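Local coordinates for protein arginase (Glaciozyma antarctica, PDB 5YNL) that is an arginase from a cold-adapted yeast and probably hydrolyses L-arginine to L-ornithine and urea, at residues M159-G164 / P280-F285; L174-V177 / A181-N184. All blocks are in the same frame, centred on the assembly; numbering follows the deposited sequence.

Interaction 1. Residues M159-G164 / P280-F285; sequences MGTVSG and PIHLSF
The imidazole of His-282 is met at one end by Thr-161 and Val-162 of helix 158-168. The Thr-161 methyl comes in at the ring edge, near its plane, with CG2 3.4 Å from His-282 NE2. Val-162 reaches the neighbouring ring carbon obliquely, CG2 lying 3.5 Å from His-282 CD2. Both contacts are van der Waals, and the interface is small, 153 Å² summed over both sides, with one ring meeting both helix side chains. His-282 has CG anti to the backbone N (chi1 -167°), which throws the ring off the strand toward the helix. The other ring nitrogen, ND1, makes a weak hydrogen bond to Ser-326 O of the adjacent strand 324-330. Thr-161 turns OG1 to hydrogen bonds with Asp-328 and Thr-150, and this fixes the rotation that presents its methyl to the ring. With an alanine in place of this histidine, the Thr-161 and Val-162 methyls would probably lose the ring they share, opening a gap between helix and strand and leaving Ser-326 O without its weak bond. A helix laid in this way on a face of a parallel sheet is characteristic of the alpha/beta fold of the arginase family.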
loop_
_atom_site.group_PDB
_atom_site.type_symbol
_atom_site.label_atom_id
_atom_site.label_comp_id
_atom_site.label_asym_id
_atom_site.label_seq_id
_atom_site.Cartn_x
_atom_site.Cartn_y
_atom_site.Cartn_z
ATOM N N MET A 159 0.523 5.722 -6.650
ATOM C CA MET A 159 0.852 7.100 -6.924
ATOM C C MET A 159 -0.161 7.997 -6.225
ATOM O O MET A 159 0.206 8.976 -5.569
ATOM C CB MET A 159 0.845 7.356 -8.433
ATOM C CG MET A 159 2.215 7.196 -9.076
ATOM S SD MET A 159 2.292 7.740 -10.798
ATOM C CE MET A 159 1.298 6.456 -11.580
ATOM N N GLY A 160 -1.437 7.649 -6.340
ATOM C CA GLY A 160 -2.480 8.453 -5.729
ATOM C C GLY A 160 -2.567 8.264 -4.227
ATOM O O GLY A 160 -2.524 9.237 -3.458
ATOM N N THR A 161 -2.688 7.004 -3.819
ATOM C CA THR A 161 -2.839 6.636 -2.418
ATOM C C THR A 161 -1.718 7.223 -1.535
ATOM O O THR A 161 -1.974 7.732 -0.431
ATOM C CB THR A 161 -2.918 5.085 -2.288
ATOM O OG1 THR A 161 -3.535 4.703 -1.055
ATOM C CG2 THR A 161 -1.571 4.498 -2.332
ATOM N N VAL A 162 -0.482 7.183 -2.031
ATOM C CA VAL A 162 0.662 7.659 -1.265
ATOM C C VAL A 162 0.708 9.202 -1.288
ATOM O O VAL A 162 1.103 9.839 -0.311
ATOM C CB VAL A 162 1.983 7.033 -1.800
ATOM C CG1 VAL A 162 3.216 7.736 -1.240
ATOM C CG2 VAL A 162 2.044 5.551 -1.502
ATOM N N SER A 163 0.277 9.804 -2.394
ATOM C CA SER A 163 0.240 11.261 -2.464
ATOM C C SER A 163 -0.715 11.836 -1.421
ATOM O O SER A 163 -0.335 12.696 -0.636
ATOM C CB SER A 163 -0.162 11.727 -3.861
ATOM O OG SER A 163 0.732 11.213 -4.831
ATOM N N GLY A 164 -1.953 11.343 -1.409
ATOM C CA GLY A 164 -2.953 11.796 -0.456
ATOM C C GLY A 164 -2.499 11.601 0.976
ATOM O O GLY A 164 -2.557 12.526 1.782
ATOM N N PRO A 280 3.569 7.861 11.141
ATOM C CA PRO A 280 2.380 7.179 10.604
ATOM C C PRO A 280 2.838 6.130 9.593
ATOM O O PRO A 280 3.861 6.350 8.949
ATOM C CB PRO A 280 1.628 8.302 9.869
ATOM C CG PRO A 280 2.118 9.577 10.502
ATOM C CD PRO A 280 3.568 9.303 10.842
ATOM N N ILE A 281 2.126 5.015 9.465
ATOM C CA ILE A 281 2.524 3.979 8.521
ATOM C C ILE A 281 1.528 3.881 7.360
ATOM O O ILE A 281 0.306 3.794 7.580
ATOM C CB ILE A 281 2.641 2.582 9.210
ATOM C CG1 ILE A 281 3.972 2.466 9.963
ATOM C CG2 ILE A 281 2.517 1.443 8.189
ATOM C CD1 ILE A 281 4.016 1.316 11.035
ATOM N N HIS A 282 2.059 3.872 6.136
ATOM C CA HIS A 282 1.279 3.586 4.950
ATOM C C HIS A 282 1.653 2.176 4.512
ATOM O O HIS A 282 2.797 1.926 4.089
ATOM C CB HIS A 282 1.578 4.596 3.825
ATOM C CG HIS A 282 0.604 4.568 2.685
ATOM N ND1 HIS A 282 -0.411 3.635 2.575
ATOM C CD2 HIS A 282 0.492 5.356 1.590
ATOM C CE1 HIS A 282 -1.105 3.859 1.476
ATOM N NE2 HIS A 282 -0.570 4.896 0.855
ATOM N N LEU A 283 0.715 1.246 4.623
ATOM C CA LEU A 283 0.999 -0.124 4.182
ATOM C C LEU A 283 0.345 -0.361 2.845
ATOM O O LEU A 283 -0.901 -0.454 2.752
ATOM C CB LEU A 283 0.510 -1.177 5.191
ATOM C CG LEU A 283 0.700 -2.662 4.854
ATOM C CD1 LEU A 283 2.178 -3.042 4.566
ATOM C CD2 LEU A 283 0.182 -3.484 6.012
ATOM N N SER A 284 1.172 -0.446 1.802
ATOM C CA SER A 284 0.632 -0.620 0.450
ATOM C C SER A 284 0.837 -2.068 0.015
ATOM O O SER A 284 1.937 -2.443 -0.424
ATOM C CB SER A 284 1.302 0.349 -0.525
ATOM O OG SER A 284 0.488 0.537 -1.665
ATOM N N PHE A 285 -0.222 -2.866 0.153
ATOM C CA PHE A 285 -0.152 -4.323 0.022
ATOM C C PHE A 285 -0.712 -4.827 -1.316
ATOM O O PHE A 285 -1.898 -4.646 -1.611
ATOM C CB PHE A 285 -0.934 -4.991 1.162
ATOM C CG PHE A 285 -0.467 -6.383 1.483
ATOM C CD1 PHE A 285 -0.577 -7.405 0.549
ATOM C CD2 PHE A 285 0.085 -6.668 2.715
ATOM C CE1 PHE A 285 -0.120 -8.695 0.857
ATOM C CE2 PHE A 285 0.523 -7.936 3.014
ATOM C CZ PHE A 285 0.430 -8.953 2.080
#

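Interaction 2. Residues L174-V177 / A181-N184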
loop_
_atom_site.group_PDB
_atom_site.type_symbol
_atom_site.label_atom_id
_atom_site.label_comp_id
_atom_site.label_asym_id
_atom_site.label_seq_id
_atom_site.Cartn_x
_atom_site.Cartn_y
_atom_site.Cartn_z
ATOM N N LEU A 174 6.560 4.326 4.370
ATOM C CA LEU A 174 5.818 3.490 3.432
ATOM C C LEU A 174 6.346 2.071 3.400
ATOM O O LEU A 174 7.547 1.843 3.143
ATOM C CB LEU A 174 5.868 4.092 2.027
ATOM C CG LEU A 174 5.346 3.315 0.799
ATOM C CD1 LEU A 174 3.885 2.898 0.947
ATOM C CD2 LEU A 174 5.532 4.149 -0.476
ATOM N N ILE A 175 5.459 1.109 3.653
ATOM C CA ILE A 175 5.852 -0.296 3.574
ATOM C C ILE A 175 5.172 -0.895 2.359
ATOM O O ILE A 175 3.942 -0.915 2.251
ATOM C CB ILE A 175 5.479 -1.059 4.846
ATOM C CG1 ILE A 175 6.243 -0.463 6.023
ATOM C CG2 ILE A 175 5.817 -2.574 4.729
ATOM C CD1 ILE A 175 5.932 -1.150 7.302
ATOM N N TRP A 176 5.980 -1.360 1.424
ATOM C CA TRP A 176 5.464 -1.703 0.122
ATOM C C TRP A 176 5.615 -3.214 0.000
ATOM O O TRP A 176 6.734 -3.745 0.055
ATOM C CB TRP A 176 6.294 -0.973 -0.921
ATOM C CG TRP A 176 5.848 -1.094 -2.330
ATOM C CD1 TRP A 176 6.012 -2.170 -3.166
ATOM C CD2 TRP A 176 5.240 -0.066 -3.115
ATOM N NE1 TRP A 176 5.504 -1.875 -4.414
ATOM C CE2 TRP A 176 5.026 -0.593 -4.406
ATOM C CE3 TRP A 176 4.833 1.239 -2.843
ATOM C CZ2 TRP A 176 4.411 0.149 -5.421
ATOM C CZ3 TRP A 176 4.231 1.970 -3.845
ATOM C CH2 TRP A 176 4.028 1.428 -5.119
ATOM N N VAL A 177 4.490 -3.909 -0.123
ATOM C CA VAL A 177 4.504 -5.360 -0.207
ATOM C C VAL A 177 4.111 -5.798 -1.621
ATOM O O VAL A 177 2.971 -5.592 -2.071
ATOM C CB VAL A 177 3.579 -5.986 0.849
ATOM C CG1 VAL A 177 3.619 -7.531 0.756
ATOM C CG2 VAL A 177 3.977 -5.508 2.266
ATOM N N ALA A 181 9.334 -4.140 -7.619
ATOM C CA ALA A 181 9.766 -2.861 -7.052
ATOM C C ALA A 181 9.013 -1.666 -7.648
ATOM O O ALA A 181 8.940 -0.615 -7.014
ATOM C CB ALA A 181 11.287 -2.679 -7.190
ATOM N N ASP A 182 8.463 -1.828 -8.853
ATOM C CA ASP A 182 7.729 -0.749 -9.533
ATOM C C ASP A 182 8.454 0.621 -9.475
ATOM O O ASP A 182 7.825 1.667 -9.267
ATOM C CB ASP A 182 6.301 -0.623 -8.962
ATOM C CG ASP A 182 5.435 -1.846 -9.235
ATOM O OD1 ASP A 182 5.746 -2.621 -10.158
ATOM O OD2 ASP A 182 4.416 -2.021 -8.533
ATOM N N ILE A 183 9.772 0.617 -9.653
ATOM C CA ILE A 183 10.536 1.843 -9.445
ATOM C C ILE A 183 11.135 2.436 -10.721
ATOM O O ILE A 183 11.892 3.404 -10.664
ATOM C CB ILE A 183 11.623 1.657 -8.346
ATOM C CG1 ILE A 183 11.909 2.980 -7.626
ATOM C CG2 ILE A 183 12.894 1.052 -8.915
ATOM C CD1 ILE A 183 12.651 2.792 -6.336
ATOM N N ASN A 184 10.773 1.878 -11.870
ATOM C CA ASN A 184 11.296 2.379 -13.141
ATOM C C ASN A 184 10.971 3.835 -13.437
ATOM O O ASN A 184 9.839 4.278 -13.251
ATOM C CB ASN A 184 10.818 1.522 -14.314
ATOM C CG ASN A 184 11.914 0.655 -14.873
ATOM O OD1 ASN A 184 13.072 0.773 -14.476
ATOM N ND2 ASN A 184 11.565 -0.210 -15.812
#
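Trp-176 and Asp-182 meet through van der Waals contact at the benzo end of the indole. Asp-182 OD2 lies 3.8 Å from Trp-176 CZ2, at the ring edge and in the ring plane. Asp-182 CB stands 4.1 Å from the same Trp-176 CZ2, so one ring carbon receives both atoms. The carboxylate is turned 83° from the indole plane, and the two side chains cross at about a right angle; the group therefore stands upright against the ring edge without lying over a face. Trp-176 has CG anti to the backbone N (chi1 -175°), which carries the ring out from strand 173-177 toward the loop. The area buried between the segments is modest, 93 Å², and most of the tryptophan's setting comes from elsewhere.

Aromatic and nonpolar neighbours supply much of that setting. The indole is stacked with His-155 and makes an edge-to-face contact with Tyr-230, while Pro-198 and Val-199 of helix 198-202 also pack on it.

Polar and charged groups bear mainly on the loop. Ala-181 O approaches the indole obliquely, 4.5 Å from Trp-176 NE1, and receives a weak hydrogen bond from Tyr-230 OH. Asp-182 OD1 comes close to OD1 of Asp-237, a like-charged pair.

Ala-181 and Asp-182 end the Asp-Ala-His-Ala-Asp sequence that follows strand 173-177. In arginases this motif supplies ligands to the binuclear manganese centre at the C-terminal ends of the sheet strands, and the gathering of carboxylates with His-155 is consistent with such a metal site here.

Along the chain the order is 159-164, 174-177, 181-184 and 280-285, so both segments of interaction 2 fall between the two segments of interaction 1. Their centres are about 11 Å apart. Helix 158-168 is followed in the chain by strand 173-177, which lies beside strand 281-286 in the eight-stranded parallel sheet. Two probable backbone hydrogen bonds join the contacts there: His-282 O to Ile-175 N, 2.8 Å, and Ser-284 N to Ile-175 O, also 2.8 Å. Interaction 1 thus packs a helix on the sheet, whereas interaction 2 ties a strand to its following loop. His-155 links them further, hydrogen-bonding to Ser-284 OG through NE2 and stacking on Trp-176, at what is probably the active-site end of the sheet.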